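Local structure of tungsten formylmethanofuran dehydrogenase subunit E (3D00) at residues C166-E171 / G178-S183; D51-T56 / T78-G83; P28-G33 / R57-D62; M82-V87 / G97-L102. The protein binds zinc through a C-terminal treble-clef finger and, as an FmdE-family protein, is probably linked to formylmethanofuran chemistry of the kind used in methanogenesis. All blocks are in the same frame, centred on the assembly; numbering follows the deposited sequence.

Contact 1: C166-E171 / G178-S183; sequences CPQCRE and GELCLS. With ZN (zinc ion), chain B.
C166 and C181 meet at one zinc ion, and the tight part of this contact lies around it. C166 SG is 2.4 Å from the zinc. C169 SG of the same loop binds it at 2.5 Å. C181 SG comes from the other segment and binds at 2.4 Å. C184, later in helix 182-187, supplies the fourth sulfur. C166 SG lies anti to its own backbone nitrogen (chi1 180°), which turns the sulfur toward the 178-183 segment. There it also accepts a nearly straight hydrogen bond from C181 N at 3.5 Å, with an N-H...S angle of 167°. A weak bond from Q168 N adds to it. C181 sits at the N-cap of helix 182-187, and its sulfur also caps a backbone N-H of that helix. Y173 touches both C166 and C181, and L84 of the second subunit packs on C181.

The other side is looser and more open to solvent. L180 CD2 lies 3.6 Å from Q168 CB, with the two side chains crossing at a slant. The same methyl is 3.8 Å from P167 CG, and here the side chains meet at about a right angle. P167 CD rests 3.3 Å from E179 O. P167, Q168 and E179 are exposed, and the acidic end of E179 turns away from the loop.

The chemistry is that of a four-cysteine zinc site, consistent with a structural role as in other treble-clef fingers. The N-H groups directed at the sulfurs are likely to spread the negative charge of the thiolates, and the metal ties the 166-171 loop to the start of the helix.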
loop_
_atom_site.group_PDB
_atom_site.type_symbol
_atom_site.label_atom_id
_atom_site.label_comp_id
_atom_site.label_asym_id
_atom_site.label_seq_id
_atom_site.Cartn_x
_atom_site.Cartn_y
_atom_site.Cartn_z
ATOM N N CYS A 166 21.464 14.997 1.040
ATOM C CA CYS A 166 21.601 15.021 2.498
ATOM C C CYS A 166 23.065 14.939 2.842
ATOM O O CYS A 166 23.736 14.022 2.402
ATOM C CB CYS A 166 20.861 13.867 3.138
ATOM S SG CYS A 166 21.027 13.870 4.928
ATOM N N PRO A 167 23.571 15.911 3.625
ATOM C CA PRO A 167 24.993 15.896 3.950
ATOM C C PRO A 167 25.408 14.727 4.802
ATOM O O PRO A 167 26.572 14.365 4.806
ATOM C CB PRO A 167 25.193 17.180 4.747
ATOM C CG PRO A 167 23.851 17.602 5.184
ATOM C CD PRO A 167 22.873 17.072 4.225
ATOM N N GLN A 168 24.470 14.175 5.564
ATOM C CA GLN A 168 24.806 13.138 6.499
ATOM C C GLN A 168 24.854 11.756 5.846
ATOM O O GLN A 168 25.822 11.007 6.062
ATOM C CB GLN A 168 23.847 13.161 7.689
ATOM C CG GLN A 168 24.350 12.339 8.832
ATOM C CD GLN A 168 23.338 12.148 9.896
ATOM O OE1 GLN A 168 22.751 13.110 10.414
ATOM N NE2 GLN A 168 23.107 10.890 10.238
ATOM N N CYS A 169 23.848 11.417 5.035
ATOM C CA CYS A 169 23.819 10.096 4.396
ATOM C C CYS A 169 24.115 10.122 2.911
ATOM O O CYS A 169 24.277 9.060 2.311
ATOM C CB CYS A 169 22.472 9.411 4.624
ATOM S SG CYS A 169 21.121 10.100 3.658
ATOM N N ARG A 170 24.181 11.328 2.346
ATOM C CA ARG A 170 24.438 11.567 0.926
ATOM C C ARG A 170 23.496 10.807 0.035
ATOM O O ARG A 170 23.913 10.184 -0.956
ATOM C CB ARG A 170 25.899 11.290 0.573
ATOM C CG ARG A 170 26.872 12.183 1.328
ATOM C CD ARG A 170 28.333 11.972 0.857
ATOM N NE ARG A 170 28.510 11.801 -0.598
ATOM C CZ ARG A 170 28.598 12.789 -1.491
ATOM N NH1 ARG A 170 28.524 14.063 -1.116
ATOM N NH2 ARG A 170 28.745 12.494 -2.777
ATOM N N GLU A 171 22.214 10.891 0.375
ATOM C CA GLU A 171 21.151 10.463 -0.501
ATOM C C GLU A 171 20.311 11.666 -0.926
ATOM O O GLU A 171 20.256 12.672 -0.227
ATOM C CB GLU A 171 20.315 9.379 0.185
ATOM C CG GLU A 171 20.987 7.992 0.097
ATOM C CD GLU A 171 20.314 6.934 0.923
ATOM O OE1 GLU A 171 19.098 6.702 0.697
ATOM O OE2 GLU A 171 20.999 6.333 1.792
ATOM N N GLY A 178 14.012 19.709 5.100
ATOM C CA GLY A 178 15.020 20.268 5.995
ATOM C C GLY A 178 16.462 20.144 5.542
ATOM O O GLY A 178 16.736 19.812 4.407
ATOM N N GLU A 179 17.378 20.425 6.469
ATOM C CA GLU A 179 18.814 20.454 6.210
ATOM C C GLU A 179 19.410 19.059 6.248
ATOM O O GLU A 179 20.564 18.857 5.862
ATOM C CB GLU A 179 19.548 21.301 7.243
ATOM C CG GLU A 179 18.831 22.543 7.731
ATOM C CD GLU A 179 19.554 23.133 8.927
ATOM O OE1 GLU A 179 20.745 23.497 8.774
ATOM O OE2 GLU A 179 18.941 23.192 10.018
ATOM N N LEU A 180 18.653 18.117 6.794
ATOM C CA LEU A 180 18.919 16.714 6.585
ATOM C C LEU A 180 17.635 16.109 6.087
ATOM O O LEU A 180 16.570 16.725 6.104
ATOM C CB LEU A 180 19.345 16.005 7.871
ATOM C CG LEU A 180 20.505 16.522 8.700
ATOM C CD1 LEU A 180 20.376 15.977 10.104
ATOM C CD2 LEU A 180 21.863 16.157 8.090
ATOM N N CYS A 181 17.738 14.891 5.609
ATOM C CA CYS A 181 16.571 14.158 5.224
ATOM C C CYS A 181 15.899 13.651 6.482
ATOM O O CYS A 181 16.472 13.660 7.594
ATOM C CB CYS A 181 16.924 12.996 4.316
ATOM S SG CYS A 181 17.735 11.690 5.181
ATOM N N LEU A 182 14.663 13.222 6.285
ATOM C CA LEU A 182 13.786 12.851 7.384
ATOM C C LEU A 182 14.319 11.617 8.090
ATOM O O LEU A 182 14.082 11.432 9.263
ATOM C CB LEU A 182 12.365 12.649 6.881
ATOM C CG LEU A 182 11.567 13.920 6.508
ATOM C CD1 LEU A 182 10.214 13.610 5.863
ATOM C CD2 LEU A 182 11.370 14.869 7.734
ATOM N N SER A 183 15.079 10.780 7.382
ATOM C CA SER A 183 15.697 9.630 8.018
ATOM C C SER A 183 16.763 10.110 8.995
ATOM O O SER A 183 16.746 9.755 10.179
ATOM C CB SER A 183 16.282 8.653 6.984
ATOM O OG SER A 183 16.854 7.531 7.630
HETATM ZN ZN ZN B . 20.126 11.694 5.265
#

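Contact 2: D51-T56 / T78-G83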
loop_
_atom_site.group_PDB
_atom_site.type_symbol
_atom_site.label_atom_id
_atom_site.label_comp_id
_atom_site.label_asym_id
_atom_site.label_seq_id
_atom_site.Cartn_x
_atom_site.Cartn_y
_atom_site.Cartn_z
ATOM N N ASP A 51 -10.331 8.161 -7.161
ATOM C CA ASP A 51 -9.337 7.767 -6.181
ATOM C C ASP A 51 -9.961 6.981 -5.017
ATOM O O ASP A 51 -11.155 6.905 -4.877
ATOM C CB ASP A 51 -8.547 9.001 -5.687
ATOM C CG ASP A 51 -7.422 9.440 -6.671
ATOM O OD1 ASP A 51 -7.339 8.915 -7.799
ATOM O OD2 ASP A 51 -6.609 10.315 -6.286
ATOM N N ALA A 52 -9.144 6.385 -4.169
ATOM C CA ALA A 52 -9.679 5.589 -3.048
ATOM C C ALA A 52 -9.062 6.018 -1.716
ATOM O O ALA A 52 -7.950 6.471 -1.688
ATOM C CB ALA A 52 -9.431 4.120 -3.323
ATOM N N ILE A 53 -9.809 5.890 -0.629
ATOM C CA ILE A 53 -9.301 6.076 0.732
ATOM C C ILE A 53 -9.720 4.895 1.584
ATOM O O ILE A 53 -10.911 4.557 1.608
ATOM C CB ILE A 53 -9.871 7.351 1.423
ATOM C CG1 ILE A 53 -9.193 8.611 0.936
ATOM C CG2 ILE A 53 -9.645 7.314 2.939
ATOM C CD1 ILE A 53 -10.163 9.671 0.773
ATOM N N CYS A 54 -8.758 4.231 2.240
ATOM C CA CYS A 54 -9.062 3.237 3.283
ATOM C C CYS A 54 -8.775 3.834 4.630
ATOM O O CYS A 54 -7.748 4.448 4.779
ATOM C CB CYS A 54 -8.183 2.007 3.164
ATOM S SG CYS A 54 -8.587 1.070 1.744
ATOM N N GLU A 55 -9.665 3.623 5.600
ATOM C CA GLU A 55 -9.551 4.197 6.912
ATOM C C GLU A 55 -8.966 3.230 7.902
ATOM O O GLU A 55 -8.951 3.487 9.100
ATOM C CB GLU A 55 -10.904 4.699 7.383
ATOM C CG GLU A 55 -11.573 5.495 6.319
ATOM C CD GLU A 55 -12.857 6.148 6.730
ATOM O OE1 GLU A 55 -13.230 6.188 7.917
ATOM O OE2 GLU A 55 -13.489 6.661 5.803
ATOM N N THR A 56 -8.493 2.101 7.398
ATOM C CA THR A 56 -7.691 1.177 8.181
ATOM C C THR A 56 -6.574 0.664 7.276
ATOM O O THR A 56 -6.741 0.589 6.073
ATOM C CB THR A 56 -8.537 -0.001 8.765
ATOM O OG1 THR A 56 -7.671 -0.830 9.517
ATOM C CG2 THR A 56 -9.211 -0.892 7.671
ATOM N N THR A 78 -5.013 6.267 -0.870
ATOM C CA THR A 78 -4.552 6.810 0.398
ATOM C C THR A 78 -5.078 5.910 1.525
ATOM O O THR A 78 -6.216 5.490 1.516
ATOM C CB THR A 78 -5.052 8.296 0.541
ATOM O OG1 THR A 78 -4.342 9.094 -0.405
ATOM C CG2 THR A 78 -4.797 8.913 1.920
ATOM N N VAL A 79 -4.227 5.637 2.503
ATOM C CA VAL A 79 -4.599 4.917 3.674
ATOM C C VAL A 79 -4.460 5.883 4.858
ATOM O O VAL A 79 -3.395 6.477 5.073
ATOM C CB VAL A 79 -3.714 3.688 3.852
ATOM C CG1 VAL A 79 -4.010 3.033 5.170
ATOM C CG2 VAL A 79 -3.947 2.694 2.630
ATOM N N LEU A 80 -5.571 6.137 5.522
ATOM C CA LEU A 80 -5.579 6.889 6.772
ATOM C C LEU A 80 -5.726 5.837 7.838
ATOM O O LEU A 80 -6.761 5.210 7.954
ATOM C CB LEU A 80 -6.748 7.857 6.788
ATOM C CG LEU A 80 -6.736 8.840 5.613
ATOM C CD1 LEU A 80 -8.048 9.583 5.603
ATOM C CD2 LEU A 80 -5.577 9.849 5.706
ATOM N N PRO A 81 -4.670 5.583 8.619
ATOM C CA PRO A 81 -4.765 4.536 9.631
ATOM C C PRO A 81 -5.584 4.938 10.859
ATOM O O PRO A 81 -5.029 5.251 11.923
ATOM C CB PRO A 81 -3.310 4.276 9.974
ATOM C CG PRO A 81 -2.686 5.617 9.822
ATOM C CD PRO A 81 -3.338 6.208 8.604
HETATM N N MSE A 82 -6.905 4.936 10.722
HETATM C CA MSE A 82 -7.788 5.350 11.812
HETATM C C MSE A 82 -8.511 4.183 12.473
HETATM O O MSE A 82 -9.322 4.388 13.338
HETATM C CB MSE A 82 -8.773 6.382 11.300
HETATM C CG MSE A 82 -8.080 7.600 10.816
HETATM SE SE MSE A 82 -9.252 8.967 10.216
HETATM C CE MSE A 82 -10.073 7.994 8.810
ATOM N N GLY A 83 -8.207 2.948 12.069
ATOM C CA GLY A 83 -8.808 1.754 12.668
ATOM C C GLY A 83 -10.270 1.517 12.347
ATOM O O GLY A 83 -10.917 0.708 12.997
HETATM O O HOH W 1 -6.794 8.950 -2.155
#
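I53 with T78 and C54 with V79 form the parallel strand pairing of a beta-alpha-beta unit made of strand 50-54, helix 60-67 and strand 77-79. T78 N donates to A52 O at 3.1 Å in a nearly straight bond. C54 N then reaches T78 O at 2.9 Å, and L80 N reaches C54 O at the same length. A water bridges A52 O and T78 OG1 beside the first of these bonds.

Side chains fill in on both faces. On one, I53 and T78 lie side by side and point the same way. I53 CG2 also meets L80 CD1 at 3.8 Å. On the other, C54 CB faces V79 CG2 more loosely.

Past the strands, M82 N bonds to E55 O at 3.0 Å, but from above the carbonyl plane, about 50° out of it. P81 centres an inverse gamma turn here. The selenomethionine M82 bends at chi3 (-61°), which brings its CE 3.7 Å from E55 CB; the two side chains cross at a slant, and the methyl also touches E55 CG and OE1. E55 OE2 bonds to Y190 OH of the second subunit.

Such parallel neighbours joined through a helix are typical of the beta-alpha-beta crossover, here with 77-79 the outermost strand within this chain.

Contact 3: P28-G33 / R57-D62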
loop_
_atom_site.group_PDB
_atom_site.type_symbol
_atom_site.label_atom_id
_atom_site.label_comp_id
_atom_site.label_asym_id
_atom_site.label_seq_id
_atom_site.Cartn_x
_atom_site.Cartn_y
_atom_site.Cartn_z
ATOM N N PRO A 28 -10.750 -12.804 6.115
ATOM C CA PRO A 28 -12.104 -12.240 6.163
ATOM C C PRO A 28 -12.196 -10.785 5.729
ATOM O O PRO A 28 -13.086 -10.448 4.985
ATOM C CB PRO A 28 -12.489 -12.378 7.642
ATOM C CG PRO A 28 -11.728 -13.549 8.113
ATOM C CD PRO A 28 -10.443 -13.581 7.331
ATOM N N GLY A 29 -11.274 -9.948 6.204
ATOM C CA GLY A 29 -11.240 -8.532 5.897
ATOM C C GLY A 29 -11.146 -8.197 4.425
ATOM O O GLY A 29 -11.792 -7.265 3.948
ATOM N N VAL A 30 -10.343 -8.961 3.687
ATOM C CA VAL A 30 -10.160 -8.725 2.250
ATOM C C VAL A 30 -11.342 -9.280 1.465
ATOM O O VAL A 30 -11.724 -8.735 0.467
ATOM C CB VAL A 30 -8.849 -9.328 1.737
ATOM C CG1 VAL A 30 -8.596 -8.886 0.312
ATOM C CG2 VAL A 30 -7.730 -8.886 2.620
ATOM N N LEU A 31 -11.923 -10.369 1.945
ATOM C CA LEU A 31 -13.181 -10.911 1.386
ATOM C C LEU A 31 -14.336 -9.893 1.567
ATOM O O LEU A 31 -15.006 -9.480 0.592
ATOM C CB LEU A 31 -13.505 -12.279 2.056
ATOM C CG LEU A 31 -12.571 -13.457 1.770
ATOM C CD1 LEU A 31 -12.882 -14.663 2.633
ATOM C CD2 LEU A 31 -12.674 -13.814 0.323
ATOM N N ILE A 32 -14.543 -9.453 2.810
ATOM C CA ILE A 32 -15.567 -8.465 3.073
ATOM C C ILE A 32 -15.242 -7.216 2.240
ATOM O O ILE A 32 -16.114 -6.674 1.595
ATOM C CB ILE A 32 -15.733 -8.166 4.577
ATOM C CG1 ILE A 32 -16.221 -9.424 5.315
ATOM C CG2 ILE A 32 -16.752 -7.043 4.781
ATOM C CD1 ILE A 32 -16.233 -9.255 6.829
ATOM N N GLY A 33 -13.977 -6.814 2.244
ATOM C CA GLY A 33 -13.444 -5.721 1.470
ATOM C C GLY A 33 -13.843 -5.748 0.026
ATOM O O GLY A 33 -14.114 -4.699 -0.528
ATOM N N ARG A 57 -5.436 0.307 7.869
ATOM C CA ARG A 57 -4.360 -0.335 7.140
ATOM C C ARG A 57 -4.517 -1.858 7.002
ATOM O O ARG A 57 -3.901 -2.464 6.148
ATOM C CB ARG A 57 -3.000 0.076 7.700
ATOM C CG ARG A 57 -2.646 -0.369 9.079
ATOM C CD ARG A 57 -1.263 0.211 9.429
ATOM N N THR A 58 -5.407 -2.456 7.781
ATOM C CA THR A 58 -5.553 -3.899 7.815
ATOM C C THR A 58 -6.473 -4.396 6.710
ATOM O O THR A 58 -7.637 -4.076 6.698
ATOM C CB THR A 58 -6.104 -4.321 9.185
ATOM O OG1 THR A 58 -5.395 -3.598 10.212
ATOM C CG2 THR A 58 -5.971 -5.803 9.397
ATOM N N CYS A 59 -5.940 -5.195 5.786
ATOM C CA CYS A 59 -6.718 -5.960 4.808
ATOM C C CYS A 59 -7.368 -5.147 3.712
ATOM O O CYS A 59 -7.227 -5.441 2.525
ATOM C CB CYS A 59 -7.814 -6.812 5.495
ATOM S SG CYS A 59 -7.174 -8.200 6.398
ATOM N N LEU A 60 -8.129 -4.159 4.120
ATOM C CA LEU A 60 -8.925 -3.393 3.202
ATOM C C LEU A 60 -8.100 -2.771 2.090
ATOM O O LEU A 60 -8.559 -2.749 0.951
ATOM C CB LEU A 60 -9.718 -2.338 3.954
ATOM C CG LEU A 60 -11.120 -1.925 3.505
ATOM C CD1 LEU A 60 -11.890 -2.994 2.819
ATOM C CD2 LEU A 60 -11.902 -1.410 4.706
ATOM N N PRO A 61 -6.868 -2.251 2.386
ATOM C CA PRO A 61 -6.109 -1.788 1.215
ATOM C C PRO A 61 -5.906 -2.789 0.071
ATOM O O PRO A 61 -5.892 -2.373 -1.078
ATOM C CB PRO A 61 -4.770 -1.407 1.821
ATOM C CG PRO A 61 -5.089 -0.974 3.205
ATOM C CD PRO A 61 -6.132 -1.947 3.646
ATOM N N ASP A 62 -5.712 -4.072 0.380
ATOM C CA ASP A 62 -5.488 -5.081 -0.661
ATOM C C ASP A 62 -6.701 -5.370 -1.499
ATOM O O ASP A 62 -6.556 -5.736 -2.649
ATOM C CB ASP A 62 -4.918 -6.356 -0.068
ATOM C CG ASP A 62 -3.470 -6.178 0.386
ATOM O OD1 ASP A 62 -2.854 -5.118 0.128
ATOM O OD2 ASP A 62 -2.930 -7.124 0.982
#
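G29, V30 and G33 of helix 28-42 meet C59, L60 and D62 at the start of helix 60-67. The contact is buried and almost wholly apolar, and the two segments share no hydrogen bond.

Van der Waals contacts come first. C59 CB lies 3.8 Å from G29 C, close against the bare backbone of helix 28-42. C59 SG stands anti to its own carbonyl carbon (chi1 -72°), which sets it near G29 CA. A CB on G29 would clash with C59 CB, so the glycine lets the chains come this near. L60 CD1 reaches back to 3.4 Å from G33 CA. A CB on G33 would strike this methyl and also G29 O. V30 CG2 meets C59 CB at 3.5 Å, although V30 was modelled in two conformers and this approach is less certain.

Backbone bonds stay within each segment. G33 N bonds to G29 O at 2.8 Å, as in a regular helical turn. C59 has positive phi (72°) and takes the N-cap position of helix 60-67. D62 N bonds to its carbonyl, C59 O, at 3.0 Å.

The charged group looks elsewhere. The D62 carboxylate is hydrogen-bonded to H23 ND1 and, in the second subunit, to T71 OG1 and G73 N.

Around the contact, helix 12-23 packs on L31, and its Y15 OH bonds to V30 O. Helices 111-117 and 129-138 cover P28 and I32. F85 touches I32 and L60 and so bridges the two helices, while L102 of strand 96-102 touches I32 from the sheet.

Contact 4: M82-V87 / G97-L102; sequences MGLFAV and GVRVFL
V87 O accepts the shortest bond of this contact, from V100 N at 2.8 Å and nearly straight (N-H...O 170°). V100 O takes the return bond from V87 N at 3.0 Å. V87 and V100 are thus an antiparallel hydrogen-bonded pair. The same two oxygens receive CA-H...O contacts: A86 CA is 3.2 Å from V100 O, and R99 CA is 3.4 Å from V87 O.

R99 leaves its strand with CG anti to the backbone nitrogen (chi1 -176°) and stays extended as far as NE. This carries the guanidinium to A86, whose CB sits over one face, 3.4 Å from R99 NH2. L84 CD1 lies at the edge of the group, near its plane. NH2 makes a salt bridge with E55 OE1. NH1 makes another with E171 of the second subunit; R146 of the same chain as R99 brings a like charge close to NH1. A leucine in place of R99 would probably leave the carboxylates of E55 and of E171 in the second subunit without this positive partner.

Apolar groups fill the rest. L102 CD1 meets the F85 ring at its edge, in plane, 3.8 Å from F85 CD2. A86 CB packs on F101 CB at 3.8 Å, while the F101 ring leads away. M36 of helix 28-42 and F117 of helix 111-117 touch both F85 and L102.

F85 centres an inverse gamma turn. The strands 86-91 and 96-102 pair as a beta hairpin in the middle of the mixed sheet of the FmdE core.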
loop_
_atom_site.group_PDB
_atom_site.type_symbol
_atom_site.label_atom_id
_atom_site.label_comp_id
_atom_site.label_asym_id
_atom_site.label_seq_id
_atom_site.Cartn_x
_atom_site.Cartn_y
_atom_site.Cartn_z
HETATM N N MSE A 82 -6.905 4.936 10.722
HETATM C CA MSE A 82 -7.788 5.350 11.812
HETATM C C MSE A 82 -8.511 4.183 12.473
HETATM O O MSE A 82 -9.322 4.388 13.338
HETATM C CB MSE A 82 -8.773 6.382 11.300
HETATM C CG MSE A 82 -8.080 7.600 10.816
HETATM SE SE MSE A 82 -9.252 8.967 10.216
HETATM C CE MSE A 82 -10.073 7.994 8.810
ATOM N N GLY A 83 -8.207 2.948 12.069
ATOM C CA GLY A 83 -8.808 1.754 12.668
ATOM C C GLY A 83 -10.270 1.517 12.347
ATOM O O GLY A 83 -10.917 0.708 12.997
ATOM N N LEU A 84 -10.772 2.210 11.326
ATOM C CA LEU A 84 -12.158 2.134 10.911
ATOM C C LEU A 84 -12.224 1.290 9.637
ATOM O O LEU A 84 -11.514 1.524 8.688
ATOM C CB LEU A 84 -12.738 3.522 10.664
ATOM C CG LEU A 84 -12.814 4.410 11.897
ATOM C CD1 LEU A 84 -13.238 5.812 11.507
ATOM C CD2 LEU A 84 -13.765 3.829 12.964
ATOM N N PHE A 85 -13.069 0.274 9.664
ATOM C CA PHE A 85 -13.234 -0.656 8.536
ATOM C C PHE A 85 -14.180 0.002 7.530
ATOM O O PHE A 85 -15.358 -0.297 7.472
ATOM C CB PHE A 85 -13.749 -2.027 9.007
ATOM C CG PHE A 85 -13.356 -3.154 8.098
ATOM C CD1 PHE A 85 -12.048 -3.599 8.062
ATOM C CD2 PHE A 85 -14.278 -3.760 7.278
ATOM C CE1 PHE A 85 -11.660 -4.618 7.205
ATOM C CE2 PHE A 85 -13.896 -4.798 6.409
ATOM C CZ PHE A 85 -12.596 -5.216 6.382
ATOM N N ALA A 86 -13.614 0.907 6.752
ATOM C CA ALA A 86 -14.361 1.704 5.794
ATOM C C ALA A 86 -13.455 2.064 4.607
ATOM O O ALA A 86 -12.236 2.196 4.731
ATOM C CB ALA A 86 -14.863 2.954 6.468
ATOM N N VAL A 87 -14.064 2.163 3.433
ATOM C CA VAL A 87 -13.361 2.621 2.241
ATOM C C VAL A 87 -14.266 3.643 1.576
ATOM O O VAL A 87 -15.474 3.496 1.623
ATOM C CB VAL A 87 -13.096 1.423 1.239
ATOM C CG1 VAL A 87 -14.418 0.623 0.974
ATOM C CG2 VAL A 87 -12.486 1.932 -0.104
ATOM N N GLY A 97 -17.846 11.482 -3.564
ATOM C CA GLY A 97 -17.748 10.014 -3.609
ATOM C C GLY A 97 -18.692 9.303 -2.673
ATOM O O GLY A 97 -19.655 9.872 -2.190
ATOM N N VAL A 98 -18.375 8.039 -2.396
ATOM C CA VAL A 98 -19.205 7.200 -1.556
ATOM C C VAL A 98 -18.324 6.477 -0.579
ATOM O O VAL A 98 -17.278 6.018 -0.945
ATOM C CB VAL A 98 -20.054 6.182 -2.385
ATOM C CG1 VAL A 98 -20.948 6.920 -3.301
ATOM C CG2 VAL A 98 -19.192 5.263 -3.200
ATOM N N ARG A 99 -18.780 6.413 0.669
ATOM C CA ARG A 99 -18.102 5.689 1.705
ATOM C C ARG A 99 -18.909 4.469 2.051
ATOM O O ARG A 99 -20.140 4.551 2.189
ATOM C CB ARG A 99 -17.998 6.544 2.938
ATOM C CG ARG A 99 -17.224 5.920 4.057
ATOM C CD ARG A 99 -17.218 6.956 5.182
ATOM N NE ARG A 99 -16.400 6.531 6.294
ATOM C CZ ARG A 99 -16.856 5.985 7.395
ATOM N NH1 ARG A 99 -18.145 5.811 7.546
ATOM N NH2 ARG A 99 -16.000 5.591 8.328
ATOM N N VAL A 100 -18.202 3.346 2.222
ATOM C CA VAL A 100 -18.814 2.084 2.558
ATOM C C VAL A 100 -18.159 1.562 3.809
ATOM O O VAL A 100 -16.946 1.585 3.947
ATOM C CB VAL A 100 -18.680 1.013 1.432
ATOM C CG1 VAL A 100 -19.449 -0.242 1.839
ATOM C CG2 VAL A 100 -19.174 1.552 0.117
ATOM N N PHE A 101 -18.997 1.074 4.706
ATOM C CA PHE A 101 -18.566 0.546 5.946
ATOM C C PHE A 101 -19.510 -0.567 6.425
ATOM O O PHE A 101 -20.581 -0.799 5.844
ATOM C CB PHE A 101 -18.468 1.698 6.966
ATOM C CG PHE A 101 -19.765 2.448 7.226
ATOM C CD1 PHE A 101 -20.202 3.413 6.363
ATOM C CD2 PHE A 101 -20.506 2.200 8.359
ATOM C CE1 PHE A 101 -21.364 4.122 6.627
ATOM C CE2 PHE A 101 -21.679 2.904 8.637
ATOM C CZ PHE A 101 -22.098 3.864 7.765
ATOM N N LEU A 102 -19.094 -1.255 7.481
ATOM C CA LEU A 102 -19.885 -2.328 8.064
ATOM C C LEU A 102 -20.931 -1.782 9.048
ATOM O O LEU A 102 -20.655 -0.893 9.851
ATOM C CB LEU A 102 -18.985 -3.364 8.741
ATOM C CG LEU A 102 -18.522 -4.546 7.877
ATOM C CD1 LEU A 102 -18.007 -3.988 6.594
ATOM C CD2 LEU A 102 -17.455 -5.415 8.593
#

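Overall arrangement
Contacts 3 and 4 are buried and contact 2 partly so, all in the FmdE core domain, while contact 1 lies far out on the zinc finger, about 37 Å from contact 4 between centres. Contacts 2 and 4 belong to one mixed sheet and share M82 and G83. Contact 2 pairs parallel strands at its edge within this chain, contact 4 antiparallel strands further in. Contact 3 lies beside them, where P61 packs on C54 and G29 O touches F85. Chemistry follows place: metal and sulfur bonds hold the partly exposed finger, backbone bonds hold the sheet, and apolar packing on glycines joins the buried helices. All four also touch the second subunit.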